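Local coordinates for protein GENE 22 product (Bacillus phage spp1, PDB 2XC8) that is of unknown function but shares fold similarity with a domain of the receptor-binding protein of lactococcal phage p2, at residues L13-K18 with F39-V44; G29-G34 with L94-V99. All coordinates share one frame; numbering follows the deposited sequence.

Contact 1. Residues L13-K18 with F39-V44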
loop_
_atom_site.group_PDB
_atom_site.type_symbol
_atom_site.label_atom_id
_atom_site.label_comp_id
_atom_site.label_asym_id
_atom_site.label_seq_id
_atom_site.Cartn_x
_atom_site.Cartn_y
_atom_site.Cartn_z
ATOM N N LEU B 13 10.891 -1.946 7.390
ATOM C CA LEU B 13 11.305 -2.222 6.021
ATOM C C LEU B 13 10.812 -1.130 5.073
ATOM O O LEU B 13 9.620 -0.810 5.047
ATOM C CB LEU B 13 10.774 -3.596 5.591
ATOM C CG LEU B 13 11.143 -4.173 4.222
ATOM C CD1 LEU B 13 12.627 -4.497 4.129
ATOM C CD2 LEU B 13 10.308 -5.412 3.929
ATOM N N THR B 14 11.736 -0.562 4.300
ATOM C CA THR B 14 11.419 0.528 3.373
ATOM C C THR B 14 10.987 0.017 1.996
ATOM O O THR B 14 10.639 0.808 1.112
ATOM C CB THR B 14 12.600 1.517 3.215
ATOM O OG1 THR B 14 13.755 0.818 2.735
ATOM C CG2 THR B 14 12.927 2.190 4.546
ATOM N N SER B 15 11.014 -1.305 1.826
ATOM C CA SER B 15 10.541 -1.953 0.607
ATOM C C SER B 15 9.064 -1.671 0.367
ATOM O O SER B 15 8.235 -1.794 1.272
ATOM C CB SER B 15 10.760 -3.464 0.676
ATOM O OG SER B 15 12.139 -3.789 0.700
ATOM N N GLU B 16 8.745 -1.241 -0.809
ATOM C CA GLU B 16 7.398 -1.083 -1.242
ATOM C C GLU B 16 6.777 -2.450 -1.478
ATOM O O GLU B 16 7.306 -3.224 -2.195
ATOM C CB GLU B 16 7.450 -0.341 -2.544
ATOM C CG GLU B 16 6.268 0.376 -2.929
ATOM C CD GLU B 16 6.509 1.183 -4.181
ATOM O OE1 GLU B 16 6.168 0.689 -5.232
ATOM O OE2 GLU B 16 7.029 2.304 -4.129
ATOM N N ILE B 17 5.666 -2.721 -0.834
ATOM C CA ILE B 17 4.939 -3.984 -1.006
ATOM C C ILE B 17 3.533 -3.708 -1.535
ATOM O O ILE B 17 2.758 -2.983 -0.905
ATOM C CB ILE B 17 4.859 -4.810 0.309
ATOM C CG1 ILE B 17 6.242 -4.943 0.957
ATOM C CG2 ILE B 17 4.253 -6.190 0.036
ATOM C CD1 ILE B 17 6.215 -5.331 2.429
ATOM N N LYS B 18 3.225 -4.290 -2.671
ATOM C CA LYS B 18 1.925 -4.115 -3.301
ATOM C C LYS B 18 1.270 -5.313 -3.990
ATOM O O LYS B 18 1.918 -6.180 -4.512
ATOM C CB LYS B 18 1.936 -2.910 -4.252
ATOM C CG LYS B 18 2.660 -3.125 -5.507
ATOM C CD LYS B 18 2.436 -2.013 -6.409
ATOM C CE LYS B 18 3.636 -1.170 -6.508
ATOM N NZ LYS B 18 4.032 -0.988 -7.913
ATOM N N PHE B 39 20.253 -2.989 6.647
ATOM C CA PHE B 39 20.642 -4.151 5.849
ATOM C C PHE B 39 19.928 -4.115 4.496
ATOM O O PHE B 39 18.748 -3.758 4.436
ATOM C CB PHE B 39 20.271 -5.444 6.591
ATOM C CG PHE B 39 20.732 -5.488 8.028
ATOM C CD1 PHE B 39 21.978 -6.011 8.356
ATOM C CD2 PHE B 39 19.912 -5.019 9.055
ATOM C CE1 PHE B 39 22.407 -6.059 9.680
ATOM C CE2 PHE B 39 20.335 -5.060 10.384
ATOM C CZ PHE B 39 21.585 -5.583 10.695
ATOM N N PRO B 40 20.631 -4.483 3.402
ATOM C CA PRO B 40 19.974 -4.483 2.091
ATOM C C PRO B 40 19.004 -5.653 1.915
ATOM O O PRO B 40 19.308 -6.781 2.314
ATOM C CB PRO B 40 21.145 -4.596 1.109
ATOM C CG PRO B 40 22.220 -5.275 1.876
ATOM C CD PRO B 40 22.056 -4.858 3.310
ATOM N N VAL B 41 17.845 -5.369 1.328
ATOM C CA VAL B 41 16.829 -6.387 1.069
ATOM C C VAL B 41 16.510 -6.425 -0.425
ATOM O O VAL B 41 16.138 -5.408 -1.017
ATOM C CB VAL B 41 15.541 -6.144 1.902
ATOM C CG1 VAL B 41 14.464 -7.161 1.551
ATOM C CG2 VAL B 41 15.848 -6.203 3.392
ATOM N N GLU B 42 16.658 -7.588 -1.014
ATOM C CA GLU B 42 16.378 -7.785 -2.423
ATOM C C GLU B 42 14.894 -7.800 -2.790
ATOM O O GLU B 42 14.036 -8.096 -1.996
ATOM C CB GLU B 42 17.119 -9.011 -2.960
ATOM C CG GLU B 42 16.571 -10.344 -2.467
ATOM C CD GLU B 42 17.520 -11.532 -2.600
ATOM O OE1 GLU B 42 17.727 -11.974 -3.727
ATOM O OE2 GLU B 42 18.039 -12.031 -1.593
ATOM N N GLU B 43 14.589 -7.397 -3.991
ATOM C CA GLU B 43 13.262 -7.498 -4.499
ATOM C C GLU B 43 12.758 -8.956 -4.485
ATOM O O GLU B 43 13.507 -9.865 -4.485
ATOM C CB GLU B 43 13.182 -6.792 -5.861
ATOM C CG GLU B 43 13.331 -7.657 -7.063
ATOM C CD GLU B 43 13.397 -6.928 -8.414
ATOM O OE1 GLU B 43 13.737 -5.756 -8.510
ATOM O OE2 GLU B 43 13.102 -7.560 -9.427
ATOM N N VAL B 44 11.464 -9.145 -4.424
ATOM C CA VAL B 44 10.843 -10.447 -4.475
ATOM C C VAL B 44 9.433 -10.311 -4.958
ATOM O O VAL B 44 8.763 -9.390 -4.646
ATOM C CB VAL B 44 10.873 -11.187 -3.103
ATOM C CG1 VAL B 44 9.974 -10.563 -2.111
ATOM C CG2 VAL B 44 10.550 -12.601 -3.261
#
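This is a small, buried apolar contact across one strand of a sheet: Leu13 and Ser15 meet Val41 over strand 23-33, which pairs with strands 11-13 and 17-19 on one side and 37-47 on the other. The segments share no hydrogen bond and bury only 92 Å² between them; the closest pair of CA atoms, those of Ser15 and Val41, is 7.7 Å apart. Most of the touching is done by one methyl group. Leu13 CD1 sits 3.7 Å from Val41 CG2 and 4.1 Å from Val41 CG1, so it lies against the branched end of the valine, and the two side chains cross at about a right angle. With CG anti to the backbone N (chi1 -176°), the leucine brings its end closer to the valine than its CB direction alone would suggest. Strand 23-33 supplies the backbone pairing for both sides, hydrogen-bonding through Glu30 to Thr14 and through Gly29 to Val41, as a central strand of an antiparallel sheet does. On the inner face of that sheet, Trp73 of the other sheet packs on both Leu13 and Val41. Ser15 adds a looser edge, its OG 4.2 Å from Val41 CG1. That hydroxyl, held beside its own backbone N (chi1 -66°), is buried but satisfied by a hydrogen bond to the carbonyl oxygen of Ser27, while Ser27 OG in turn binds the backbone N of Glu16.

Contact 2. Residues G29-G34 with L94-V99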
loop_
_atom_site.group_PDB
_atom_site.type_symbol
_atom_site.label_atom_id
_atom_site.label_comp_id
_atom_site.label_asym_id
_atom_site.label_seq_id
_atom_site.Cartn_x
_atom_site.Cartn_y
_atom_site.Cartn_z
ATOM N N GLY B 29 14.686 -2.861 -1.082
ATOM C CA GLY B 29 14.652 -1.874 -0.013
ATOM C C GLY B 29 15.675 -2.102 1.076
ATOM O O GLY B 29 16.711 -2.735 0.854
ATOM N N GLU B 30 15.372 -1.576 2.258
ATOM C CA GLU B 30 16.286 -1.631 3.390
ATOM C C GLU B 30 15.570 -2.038 4.669
ATOM O O GLU B 30 14.512 -1.498 5.002
ATOM C CB GLU B 30 16.962 -0.274 3.599
ATOM C CG GLU B 30 17.942 0.125 2.507
ATOM C CD GLU B 30 18.489 1.527 2.700
ATOM O OE1 GLU B 30 19.724 1.694 2.634
ATOM O OE2 GLU B 30 17.688 2.462 2.917
ATOM N N LEU B 31 16.159 -2.997 5.375
ATOM C CA LEU B 31 15.692 -3.375 6.699
ATOM C C LEU B 31 16.470 -2.573 7.735
ATOM O O LEU B 31 17.702 -2.609 7.762
ATOM C CB LEU B 31 15.876 -4.879 6.928
ATOM C CG LEU B 31 15.385 -5.489 8.247
ATOM C CD1 LEU B 31 13.867 -5.424 8.363
ATOM C CD2 LEU B 31 15.865 -6.926 8.372
ATOM N N HIS B 32 15.743 -1.845 8.578
ATOM C CA HIS B 32 16.353 -1.018 9.614
ATOM C C HIS B 32 16.112 -1.512 11.034
ATOM O O HIS B 32 15.004 -1.921 11.383
ATOM C CB HIS B 32 15.786 0.400 9.581
ATOM C CG HIS B 32 16.143 1.180 8.355
ATOM N ND1 HIS B 32 17.011 2.250 8.381
ATOM C CD2 HIS B 32 15.726 1.065 7.071
ATOM C CE1 HIS B 32 17.125 2.753 7.165
ATOM N NE2 HIS B 32 16.355 2.052 6.351
ATOM N N LYS B 33 17.167 -1.461 11.843
ATOM C CA LYS B 33 17.080 -1.839 13.247
ATOM C C LYS B 33 17.193 -0.505 13.986
ATOM O O LYS B 33 18.278 -0.112 14.429
ATOM C CB LYS B 33 18.199 -2.803 13.665
ATOM C CG LYS B 33 18.172 -3.227 15.131
ATOM C CD LYS B 33 19.437 -3.987 15.504
ATOM C CE LYS B 33 19.438 -4.386 16.970
ATOM N NZ LYS B 33 20.708 -5.058 17.363
ATOM N N GLY B 34 16.064 0.194 14.094
ATOM C CA GLY B 34 16.027 1.544 14.659
ATOM C C GLY B 34 16.891 2.493 13.852
ATOM O O GLY B 34 16.721 2.616 12.636
ATOM N N LEU B 94 13.845 -14.910 12.355
ATOM C CA LEU B 94 12.711 -14.380 11.660
ATOM C C LEU B 94 12.470 -12.959 12.094
ATOM O O LEU B 94 12.357 -12.658 13.239
ATOM C CB LEU B 94 11.472 -15.238 11.828
ATOM C CG LEU B 94 10.150 -14.778 11.234
ATOM C CD1 LEU B 94 10.028 -14.934 9.782
ATOM C CD2 LEU B 94 9.103 -15.533 11.880
ATOM N N ILE B 95 12.419 -12.091 11.117
ATOM C CA ILE B 95 12.338 -10.685 11.342
ATOM C C ILE B 95 10.913 -10.249 11.210
ATOM O O ILE B 95 10.412 -9.653 12.090
ATOM C CB ILE B 95 13.262 -9.905 10.381
ATOM C CG1 ILE B 95 14.725 -10.303 10.554
ATOM C CG2 ILE B 95 13.097 -8.472 10.562
ATOM C CD1 ILE B 95 15.319 -10.071 11.895
HETATM N N MSE B 96 10.268 -10.564 10.105
HETATM C CA MSE B 96 8.887 -10.202 9.898
HETATM C C MSE B 96 8.053 -11.027 8.921
HETATM O O MSE B 96 8.574 -11.676 8.066
HETATM C CB MSE B 96 8.763 -8.743 9.497
HETATM C CG MSE B 96 9.466 -8.382 8.248
HETATM SE SE MSE B 96 9.410 -6.600 7.684
HETATM C CE MSE B 96 10.191 -5.758 9.124
ATOM N N TYR B 97 6.742 -11.004 9.110
ATOM C CA TYR B 97 5.829 -11.687 8.201
ATOM C C TYR B 97 5.044 -10.627 7.459
ATOM O O TYR B 97 3.931 -10.362 7.812
ATOM C CB TYR B 97 4.775 -12.625 8.817
ATOM C CG TYR B 97 5.146 -13.452 9.989
ATOM C CD1 TYR B 97 5.170 -12.907 11.250
ATOM C CD2 TYR B 97 5.379 -14.805 9.860
ATOM C CE1 TYR B 97 5.497 -13.652 12.330
ATOM C CE2 TYR B 97 5.688 -15.570 10.932
ATOM C CZ TYR B 97 5.749 -14.993 12.175
ATOM O OH TYR B 97 6.067 -15.712 13.289
ATOM N N PRO B 98 5.599 -10.031 6.427
ATOM C CA PRO B 98 4.867 -8.882 5.869
ATOM C C PRO B 98 3.663 -9.208 4.967
ATOM O O PRO B 98 2.842 -8.324 4.721
ATOM C CB PRO B 98 5.946 -8.126 5.082
ATOM C CG PRO B 98 6.940 -9.164 4.710
ATOM C CD PRO B 98 6.927 -10.200 5.803
ATOM N N VAL B 99 3.559 -10.445 4.481
ATOM C CA VAL B 99 2.436 -10.839 3.614
ATOM C C VAL B 99 1.801 -12.160 4.065
ATOM O O VAL B 99 2.495 -13.160 4.260
ATOM C CB VAL B 99 2.847 -10.927 2.110
ATOM C CG1 VAL B 99 1.647 -11.276 1.231
ATOM C CG2 VAL B 99 3.479 -9.623 1.632
#
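An extended leucine and a bent selenomethionine chain set up this contact between Leu31 and the pair Ile95 and Met96. Leu31 carries CG anti to its backbone N (chi1 -177°), which extends its two methyl groups toward the opposing strand. Met96, present as selenomethionine, starts with CG wedged between the backbone N and the carbonyl carbon (chi1 60°), then bends at its last torsion (chi3 60°), so that the terminal methyl, not the selenium, makes the contact. In Ile95 it is chiefly the methyl CG2 that meets the leucine. Leu31 CD1 touches both partners, which lie to the same side of it: 3.8 Å from Ile95 CG2 and 3.8 Å from Met96 CE. Its other branch serves the isoleucine alone: Leu31 CD2 is 3.9 Å from Ile95 CG2 and 4.2 Å from Ile95 CG1. The leucine meets the isoleucine at a slant, whereas it and the selenomethionine run antiparallel alongside one another. That two consecutive residues can both reach Leu31 is consistent with a classic beta bulge, in which Ile95 and Met96 stand together opposite Leu62 of the paired strand 56-64. The bulge interrupts the usual up-and-down succession and turns both side chains into the space between the two facing sheets of a beta-sandwich. No hydrogen bond links the segments; 115 Å² is buried, with Leu31 contributing the greatest share. Around the trio, Trp11 packs on Leu31 and Ile95, Met64 lies on Leu31, and Leu13 and Leu62 press against Met96. The backbone of His32, next to Leu31, pairs with Tyr12.

In the fold
Both contacts are buried, lie about 8 Å apart between centres, and involve strand 23-33, contact 1 as the strand lying between its segments and contact 2 as one of its partners. Contact 1 thus stays within one sheet, reaching from one flanking neighbour to the other; contact 2 starts on the strand itself and crosses to the opposite sheet. A probable backbone hydrogen bond joins them, with Phe39 N 2.8 Å from Leu31 O. Chemically, both are methyl-to-methyl packing, yet contact 1 also has a serine hydroxyl at its edge, whereas contact 2 is wholly apolar. Val41 touching Leu31 merges the two into one continuous core.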